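Local coordinates for protein phosphotransferase system, HPr-related proteins (Thermoanaerobacter tengcongensis, PDB 3LE1) that probably carries phosphoryl groups as the general, non-sugar-specific component of the phosphoenolpyruvate-dependent sugar phosphotransferase system, at residues Lys2-Glu7 against Glu72-Leu77; Arg17-Phe22 against Met48-Leu53; Ser31-Glu36 against Asn43-Met48. One frame throughout, in Å; residues are numbered along the deposited sequence.

The three contacts lie around one core, in which helices pack against one face of an antiparallel sheet. Contact 1 seats helix 70-82 on edge strand 2-7. Contact 2 pairs helices 16-26 and 47-53, and contact 3 ties strand 32-37 to the turn leading into helix 47-53. The centres of contacts 2 and 3 are about 9 Å apart. Phe22 of contact 2 meets Val35 and Ala44 of contact 3, and Leu77 of contact 1 packs on Ile33. The side chain of Lys2 in contact 1 is about 7 Å from a bound cadmium ion. The histidine that carries the phosphate in HPr proteins immediately precedes helix 16-26, so contact 2 probably lies near the phosphorylation site.

Contact 1: Lys2-Glu7 against Glu72-Leu77; sequences KEVTIE and EAIKAL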
loop_
_atom_site.group_PDB
_atom_site.type_symbol
_atom_site.label_atom_id
_atom_site.label_comp_id
_atom_site.label_asym_id
_atom_site.label_seq_id
_atom_site.Cartn_x
_atom_site.Cartn_y
_atom_site.Cartn_z
ATOM N N LYS A 2 13.312 1.107 2.039
ATOM C CA LYS A 2 12.660 0.280 3.039
ATOM C C LYS A 2 11.582 -0.576 2.361
ATOM O O LYS A 2 10.795 -0.073 1.555
ATOM C CB LYS A 2 12.057 1.138 4.149
ATOM C CG LYS A 2 11.115 0.375 5.076
ATOM C CD LYS A 2 11.873 -0.416 6.124
ATOM C CE LYS A 2 10.892 -1.239 6.958
ATOM N NZ LYS A 2 11.571 -1.837 8.155
ATOM N N GLU A 3 11.593 -1.871 2.664
ATOM C CA GLU A 3 10.631 -2.827 2.107
ATOM C C GLU A 3 10.030 -3.752 3.162
ATOM O O GLU A 3 10.698 -4.121 4.131
ATOM C CB GLU A 3 11.291 -3.659 1.005
ATOM C CG GLU A 3 12.017 -2.816 -0.029
ATOM C CD GLU A 3 12.740 -3.638 -1.064
ATOM O OE1 GLU A 3 13.733 -3.126 -1.622
ATOM O OE2 GLU A 3 12.324 -4.790 -1.323
ATOM N N VAL A 4 8.764 -4.127 2.975
ATOM C CA VAL A 4 8.079 -5.078 3.851
ATOM C C VAL A 4 7.102 -5.927 3.042
ATOM O O VAL A 4 6.518 -5.458 2.078
ATOM C CB VAL A 4 7.278 -4.374 4.960
ATOM C CG1 VAL A 4 8.178 -3.493 5.801
ATOM C CG2 VAL A 4 6.150 -3.552 4.356
ATOM N N THR A 5 6.954 -7.187 3.418
ATOM C CA THR A 5 5.959 -8.049 2.796
ATOM C C THR A 5 4.803 -8.213 3.776
ATOM O O THR A 5 5.008 -8.461 4.969
ATOM C CB THR A 5 6.563 -9.404 2.399
ATOM O OG1 THR A 5 7.712 -9.174 1.575
ATOM C CG2 THR A 5 5.565 -10.227 1.626
ATOM N N ILE A 6 3.585 -8.043 3.279
ATOM C CA ILE A 6 2.419 -8.030 4.148
ATOM C C ILE A 6 1.188 -8.606 3.454
ATOM O O ILE A 6 1.021 -8.461 2.246
ATOM C CB ILE A 6 2.132 -6.595 4.648
ATOM C CG1 ILE A 6 1.071 -6.601 5.750
ATOM C CG2 ILE A 6 1.701 -5.710 3.499
ATOM C CD1 ILE A 6 1.032 -5.317 6.556
ATOM N N GLU A 7 0.332 -9.254 4.236
ATOM C CA GLU A 7 -0.915 -9.827 3.737
ATOM C C GLU A 7 -2.067 -8.834 3.895
ATOM O O GLU A 7 -2.204 -8.180 4.935
ATOM C CB GLU A 7 -1.239 -11.139 4.469
ATOM N N GLU A 72 8.960 5.515 7.892
ATOM C CA GLU A 72 7.684 5.814 8.536
ATOM C C GLU A 72 6.511 5.823 7.551
ATOM O O GLU A 72 5.368 5.556 7.940
ATOM C CB GLU A 72 7.781 7.115 9.326
ATOM C CG GLU A 72 8.572 6.879 10.609
ATOM C CD GLU A 72 9.224 8.132 11.158
ATOM O OE1 GLU A 72 10.097 8.720 10.468
ATOM O OE2 GLU A 72 8.876 8.494 12.305
ATOM N N ALA A 73 6.806 6.077 6.282
ATOM C CA ALA A 73 5.825 5.918 5.224
ATOM C C ALA A 73 5.396 4.450 5.164
ATOM O O ALA A 73 4.189 4.133 5.163
ATOM C CB ALA A 73 6.402 6.362 3.890
ATOM N N ILE A 74 6.370 3.537 5.150
ATOM C CA ILE A 74 6.032 2.121 5.110
ATOM C C ILE A 74 5.278 1.731 6.384
ATOM O O ILE A 74 4.266 1.044 6.324
ATOM C CB ILE A 74 7.290 1.247 4.888
ATOM C CG1 ILE A 74 7.837 1.473 3.465
ATOM C CG2 ILE A 74 6.973 -0.221 5.127
ATOM C CD1 ILE A 74 6.835 1.076 2.372
ATOM N N LYS A 75 5.749 2.201 7.536
ATOM C CA LYS A 75 5.092 1.866 8.794
ATOM C C LYS A 75 3.630 2.318 8.798
ATOM O O LYS A 75 2.738 1.599 9.268
ATOM C CB LYS A 75 5.823 2.487 9.974
ATOM C CG LYS A 75 5.091 2.270 11.276
ATOM C CD LYS A 75 6.000 2.408 12.458
ATOM N N ALA A 76 3.383 3.506 8.256
ATOM C CA ALA A 76 2.026 4.046 8.224
ATOM C C ALA A 76 1.096 3.153 7.397
ATOM O O ALA A 76 -0.080 2.942 7.736
ATOM C CB ALA A 76 2.038 5.455 7.665
ATOM N N LEU A 77 1.629 2.621 6.308
ATOM C CA LEU A 77 0.852 1.737 5.445
ATOM C C LEU A 77 0.645 0.364 6.089
ATOM O O LEU A 77 -0.449 -0.222 6.013
ATOM C CB LEU A 77 1.551 1.607 4.090
ATOM C CG LEU A 77 1.494 2.910 3.290
ATOM C CD1 LEU A 77 2.447 2.875 2.099
ATOM C CD2 LEU A 77 0.070 3.265 2.841
#
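Lys2 and Ile74 mark the closest backbone approach, with their CA atoms 7.2 Å apart. Segment 2-7 is an extended strand at the edge of the sheet, and 72-77 is part of helix 70-82. No hydrogen bond joins the two. The helix keeps its own backbone bonds, such as Ala76 N to Glu72 O at 2.9 Å. The strand is bonded to strand 60-66 instead, through Lys2 with Ala65 and Val4 with Leu63. Helix and strand meet by van der Waals packing, nearly all of it between side chains.

Ile74 supplies the helix side of this packing. Its methyl CG2 stands anti to the backbone N (chi1 -68° for the CG1 branch), and this puts it against both methyls of Val4. Ile74 CG2 is 3.5 Å from Val4 CG2 and 3.6 Å from Val4 CG1, so one methyl rests in the fork of the other residue. The second branch of Ile74 turns to Lys2: Ile74 CG1 is 3.8 Å from Lys2 CG. Of the lysine side chain it is the aliphatic root that touches, and Lys2 O lies alongside Ile74 CG1 as well. The lysine chain bends at its second torsion (chi2 81°) before it runs on to the amine.

Beyond the strand, Ile74 also rests on Leu63 and Ala65. With Ile74 cut back to an alanine, the fork of Val4 would probably lose the methyl that fills it and Lys2 the arm beside it, opening a gap between helix and strand. Farther along the helix, Val78 takes over and touches Val4 and Ile6. The contact is typical of the HPr fold, an open-faced beta-sandwich in which a four-stranded antiparallel sheet carries its helices on one face.

Contact 2: Arg17-Phe22 against Met48-Leu53; sequences RPAALF and MGIMSL
Ala19 and Ile50 bring the two helix segments closest, with CA atoms 7.1 Å apart; the segment axes approach to 10.5 Å and their N-to-C directions differ by 134°.

Ile50 meets the other helix with two separate branches. Its CG2 methyl faces the small side chain of Ala19, at 4.2 Å from Ala19 CB. Its other arm reaches further, and Ile50 CD1 lies 3.8 Å from Phe22 CE2. The methyl also nears CD2 of the same ring, so it approaches the ring obliquely, near CE2 and CD2. The Phe22 ring is carried anti to its own backbone N (chi1 -174°), which swings it toward helix 47-53. The same ring also packs on Val35 and Ala44, and on Leu77 and Ile81 of helix 70-82.

Met51 adds a looser contact. Its chain is folded at each torsion, and this brings the terminal methyl back, with Met51 CE 4.3 Å from Ala19 CB.

Ser52 turns its hydroxyl back on its own helix: Ser52 OG donates to Gly49 O at 2.7 Å, in the carbonyl plane and on a lone pair. The same oxygen accepts from Leu53 N.

No hydrogen bond or charge pair crosses between the two segments. The helices are therefore joined here by shape and apolar contact alone, with Ala19 small enough to admit both Ile50 and Met51.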
loop_
_atom_site.group_PDB
_atom_site.type_symbol
_atom_site.label_atom_id
_atom_site.label_comp_id
_atom_site.label_asym_id
_atom_site.label_seq_id
_atom_site.Cartn_x
_atom_site.Cartn_y
_atom_site.Cartn_z
ATOM N N ARG A 17 -13.088 2.268 -0.720
ATOM C CA ARG A 17 -12.620 3.059 0.418
ATOM C C ARG A 17 -11.166 2.787 0.825
ATOM O O ARG A 17 -10.348 3.712 0.840
ATOM C CB ARG A 17 -13.546 2.924 1.634
ATOM C CG ARG A 17 -13.037 3.731 2.817
ATOM C CD ARG A 17 -14.122 4.063 3.821
ATOM N NE ARG A 17 -13.766 5.253 4.594
ATOM C CZ ARG A 17 -13.014 5.237 5.690
ATOM N NH1 ARG A 17 -12.528 4.091 6.141
ATOM N NH2 ARG A 17 -12.744 6.369 6.333
ATOM N N PRO A 18 -10.844 1.532 1.181
ATOM C CA PRO A 18 -9.457 1.199 1.522
ATOM C C PRO A 18 -8.448 1.677 0.473
ATOM O O PRO A 18 -7.430 2.257 0.846
ATOM C CB PRO A 18 -9.484 -0.325 1.616
ATOM C CG PRO A 18 -10.884 -0.637 2.075
ATOM C CD PRO A 18 -11.757 0.397 1.421
ATOM N N ALA A 19 -8.720 1.459 -0.812
ATOM C CA ALA A 19 -7.803 1.919 -1.850
ATOM C C ALA A 19 -7.605 3.437 -1.770
ATOM O O ALA A 19 -6.487 3.939 -1.890
ATOM C CB ALA A 19 -8.306 1.520 -3.231
ATOM N N ALA A 20 -8.696 4.166 -1.557
ATOM C CA ALA A 20 -8.640 5.621 -1.501
ATOM C C ALA A 20 -7.808 6.065 -0.309
ATOM O O ALA A 20 -6.997 6.991 -0.413
ATOM C CB ALA A 20 -10.047 6.209 -1.406
ATOM N N LEU A 21 -8.026 5.392 0.818
ATOM C CA LEU A 21 -7.310 5.671 2.059
ATOM C C LEU A 21 -5.849 5.269 1.945
ATOM O O LEU A 21 -4.966 5.940 2.481
ATOM C CB LEU A 21 -7.944 4.909 3.215
ATOM C CG LEU A 21 -9.257 5.470 3.760
ATOM C CD1 LEU A 21 -10.107 4.358 4.334
ATOM C CD2 LEU A 21 -8.994 6.546 4.793
ATOM N N PHE A 22 -5.606 4.155 1.264
ATOM C CA PHE A 22 -4.253 3.685 1.026
ATOM C C PHE A 22 -3.455 4.763 0.309
ATOM O O PHE A 22 -2.378 5.133 0.765
ATOM C CB PHE A 22 -4.271 2.392 0.212
ATOM C CG PHE A 22 -2.913 1.765 0.033
ATOM C CD1 PHE A 22 -2.436 0.835 0.945
ATOM C CD2 PHE A 22 -2.117 2.097 -1.052
ATOM C CE1 PHE A 22 -1.192 0.255 0.773
ATOM C CE2 PHE A 22 -0.872 1.514 -1.226
ATOM C CZ PHE A 22 -0.416 0.592 -0.312
ATOM N N MET A 48 -5.041 4.734 -10.213
ATOM C CA MET A 48 -5.117 3.896 -11.408
ATOM C C MET A 48 -4.175 2.697 -11.275
ATOM O O MET A 48 -4.532 1.571 -11.631
ATOM C CB MET A 48 -4.791 4.704 -12.668
ATOM C CG MET A 48 -4.846 3.888 -13.964
ATOM S SD MET A 48 -4.378 4.837 -15.430
ATOM C CE MET A 48 -4.724 3.634 -16.702
ATOM N N GLY A 49 -2.979 2.950 -10.745
ATOM C CA GLY A 49 -2.000 1.899 -10.527
ATOM C C GLY A 49 -2.486 0.862 -9.527
ATOM O O GLY A 49 -2.431 -0.333 -9.783
ATOM N N ILE A 50 -2.954 1.328 -8.376
ATOM C CA ILE A 50 -3.553 0.438 -7.388
ATOM C C ILE A 50 -4.632 -0.439 -8.031
ATOM O O ILE A 50 -4.621 -1.661 -7.880
ATOM C CB ILE A 50 -4.117 1.234 -6.184
ATOM C CG1 ILE A 50 -2.983 1.994 -5.485
ATOM C CG2 ILE A 50 -4.825 0.311 -5.197
ATOM C CD1 ILE A 50 -1.916 1.085 -4.894
ATOM N N MET A 51 -5.540 0.186 -8.776
ATOM C CA MET A 51 -6.601 -0.548 -9.459
ATOM C C MET A 51 -6.034 -1.610 -10.385
ATOM O O MET A 51 -6.477 -2.764 -10.371
ATOM C CB MET A 51 -7.467 0.402 -10.275
ATOM C CG MET A 51 -8.188 1.447 -9.454
ATOM S SD MET A 51 -9.568 0.759 -8.537
ATOM C CE MET A 51 -8.745 -0.090 -7.186
ATOM N N SER A 52 -5.055 -1.206 -11.193
ATOM C CA SER A 52 -4.409 -2.106 -12.145
ATOM C C SER A 52 -3.856 -3.331 -11.438
ATOM O O SER A 52 -3.887 -4.442 -11.966
ATOM C CB SER A 52 -3.260 -1.393 -12.856
ATOM O OG SER A 52 -2.040 -1.554 -12.145
ATOM N N LEU A 53 -3.345 -3.121 -10.234
ATOM C CA LEU A 53 -2.680 -4.182 -9.498
ATOM C C LEU A 53 -3.640 -5.317 -9.094
ATOM O O LEU A 53 -3.230 -6.472 -9.012
ATOM C CB LEU A 53 -1.970 -3.580 -8.288
ATOM C CG LEU A 53 -0.583 -4.109 -7.920
ATOM C CD1 LEU A 53 -0.603 -4.841 -6.612
ATOM C CD2 LEU A 53 0.020 -4.988 -9.013
#

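Contact 3: Ser31-Glu36 against Asn43-Met48; sequences SQIWVE and NAKSIM
Trp34 and Asn43 pair where edge strand 40-43 of the HPr sheet ends and the chain turns toward helix 47-53. They form an antiparallel, non-hydrogen-bonded pair with CA atoms 4.7 Å apart. A type I beta turn from Asn43 to Ser46 follows, and Ser46 then takes the N-cap position, its hydroxyl bonded to Gly49 N.

One straight bond closes the pairing. Ala44 N donates to Ile33 O at 2.8 Å with an angle of 179° at the hydrogen, though it sits above the carbonyl plane. Next to this bond the Ala44 methyl packs on the core side of strand 32-37. Ala44 CB is 3.8 Å from Ile33 CG2 and 3.9 Å from Val35 CG2, and Phe22 lies against it too.

Asn43 steadies the turn with its amide oxygen. CG stands anti to the backbone N (chi1 -179°), and OD1 accepts from Lys45 N at 2.8 Å, an Asx turn. A water links that oxygen to the neighbouring strand: it accepts from Ile33 N and donates to Asn43 OD1.

Lys45 stretches out beyond CG and crosses the Ile33 side chain at about a right angle. Its amine reaches the residues leading into the strand, where it is bound by two backbone carbonyls. One is Phe29 O; the other is Ser31 O, 2.8 Å from Lys45 NZ, with the donor tilted 33° from the carbonyl plane.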
loop_
_atom_site.group_PDB
_atom_site.type_symbol
_atom_site.label_atom_id
_atom_site.label_comp_id
_atom_site.label_asym_id
_atom_site.label_seq_id
_atom_site.Cartn_x
_atom_site.Cartn_y
_atom_site.Cartn_z
ATOM N N SER A 31 8.539 10.431 0.282
ATOM C CA SER A 31 9.154 9.305 -0.404
ATOM C C SER A 31 8.375 8.870 -1.640
ATOM O O SER A 31 7.149 8.986 -1.695
ATOM C CB SER A 31 9.239 8.108 0.537
ATOM O OG SER A 31 10.238 8.304 1.515
ATOM N N GLN A 32 9.097 8.318 -2.607
ATOM C CA GLN A 32 8.480 7.509 -3.634
ATOM C C GLN A 32 8.091 6.189 -2.988
ATOM O O GLN A 32 8.878 5.603 -2.245
ATOM C CB GLN A 32 9.463 7.271 -4.770
ATOM C CG GLN A 32 9.576 8.444 -5.703
ATOM C CD GLN A 32 10.346 8.079 -6.938
ATOM O OE1 GLN A 32 9.776 7.946 -8.021
ATOM N NE2 GLN A 32 11.645 7.881 -6.782
ATOM N N ILE A 33 6.868 5.739 -3.245
ATOM C CA ILE A 33 6.360 4.509 -2.639
ATOM C C ILE A 33 5.754 3.590 -3.694
ATOM O O ILE A 33 5.039 4.046 -4.590
ATOM C CB ILE A 33 5.291 4.778 -1.554
ATOM C CG1 ILE A 33 5.744 5.866 -0.581
ATOM C CG2 ILE A 33 4.985 3.491 -0.794
ATOM C CD1 ILE A 33 4.613 6.359 0.297
ATOM N N TRP A 34 6.035 2.298 -3.568
ATOM C CA TRP A 34 5.580 1.308 -4.533
ATOM C C TRP A 34 4.831 0.172 -3.852
ATOM O O TRP A 34 5.065 -0.137 -2.677
ATOM C CB TRP A 34 6.763 0.731 -5.305
ATOM C CG TRP A 34 7.529 1.715 -6.135
ATOM C CD1 TRP A 34 7.290 2.048 -7.444
ATOM C CD2 TRP A 34 8.683 2.472 -5.734
ATOM N NE1 TRP A 34 8.224 2.961 -7.870
ATOM C CE2 TRP A 34 9.086 3.241 -6.842
ATOM C CE3 TRP A 34 9.420 2.565 -4.546
ATOM C CZ2 TRP A 34 10.185 4.101 -6.796
ATOM C CZ3 TRP A 34 10.513 3.424 -4.503
ATOM C CH2 TRP A 34 10.879 4.185 -5.620
ATOM N N VAL A 35 3.927 -0.442 -4.610
ATOM C CA VAL A 35 3.201 -1.622 -4.209
ATOM C C VAL A 35 3.385 -2.684 -5.291
ATOM O O VAL A 35 3.146 -2.429 -6.464
ATOM C CB VAL A 35 1.722 -1.286 -4.036
ATOM C CG1 VAL A 35 0.867 -2.533 -4.049
ATOM C CG2 VAL A 35 1.535 -0.522 -2.758
ATOM N N GLU A 36 3.840 -3.865 -4.898
ATOM C CA GLU A 36 4.098 -4.933 -5.850
ATOM C C GLU A 36 3.269 -6.170 -5.539
ATOM O O GLU A 36 3.125 -6.549 -4.383
ATOM C CB GLU A 36 5.583 -5.305 -5.849
ATOM C CG GLU A 36 5.871 -6.570 -6.636
ATOM C CD GLU A 36 7.353 -6.837 -6.812
ATOM O OE1 GLU A 36 8.180 -6.012 -6.354
ATOM O OE2 GLU A 36 7.691 -7.876 -7.420
ATOM N N ASN A 43 3.074 2.686 -8.539
ATOM C CA ASN A 43 3.164 3.821 -7.627
ATOM C C ASN A 43 2.003 3.770 -6.630
ATOM O O ASN A 43 0.839 3.700 -7.016
ATOM C CB ASN A 43 3.142 5.115 -8.445
ATOM C CG ASN A 43 3.254 6.360 -7.594
ATOM O OD1 ASN A 43 3.172 6.311 -6.367
ATOM N ND2 ASN A 43 3.415 7.507 -8.255
ATOM N N ALA A 44 2.319 3.778 -5.337
ATOM C CA ALA A 44 1.286 3.652 -4.307
ATOM C C ALA A 44 0.426 4.906 -4.169
ATOM O O ALA A 44 -0.636 4.874 -3.539
ATOM C CB ALA A 44 1.919 3.306 -2.962
ATOM N N LYS A 45 0.901 6.003 -4.747
ATOM C CA LYS A 45 0.178 7.274 -4.748
ATOM C C LYS A 45 -0.736 7.383 -5.974
ATOM O O LYS A 45 -1.405 8.400 -6.158
ATOM C CB LYS A 45 1.164 8.448 -4.720
ATOM C CG LYS A 45 2.026 8.515 -3.456
ATOM C CD LYS A 45 3.141 9.545 -3.568
ATOM C CE LYS A 45 4.021 9.524 -2.320
ATOM N NZ LYS A 45 5.009 10.625 -2.295
ATOM N N SER A 46 -0.762 6.338 -6.805
ATOM C CA SER A 46 -1.590 6.324 -8.018
ATOM C C SER A 46 -2.770 5.360 -7.920
ATOM O O SER A 46 -2.592 4.135 -7.872
ATOM C CB SER A 46 -0.746 6.002 -9.259
ATOM O OG SER A 46 -1.562 5.632 -10.368
ATOM N N ILE A 47 -3.974 5.926 -7.897
ATOM C CA ILE A 47 -5.199 5.146 -7.805
ATOM C C ILE A 47 -5.391 4.244 -9.026
ATOM O O ILE A 47 -5.845 3.118 -8.897
ATOM C CB ILE A 47 -6.439 6.053 -7.616
ATOM C CG1 ILE A 47 -7.638 5.225 -7.137
ATOM C CG2 ILE A 47 -6.761 6.791 -8.907
ATOM C CD1 ILE A 47 -7.344 4.372 -5.917
ATOM N N MET A 48 -5.041 4.734 -10.213
ATOM C CA MET A 48 -5.117 3.896 -11.408
ATOM C C MET A 48 -4.175 2.697 -11.275
ATOM O O MET A 48 -4.532 1.571 -11.631
ATOM C CB MET A 48 -4.791 4.704 -12.668
ATOM C CG MET A 48 -4.846 3.888 -13.964
ATOM S SD MET A 48 -4.378 4.837 -15.430
ATOM C CE MET A 48 -4.724 3.634 -16.702
HETATM O O HOH W 1 5.253 7.526 -4.759
#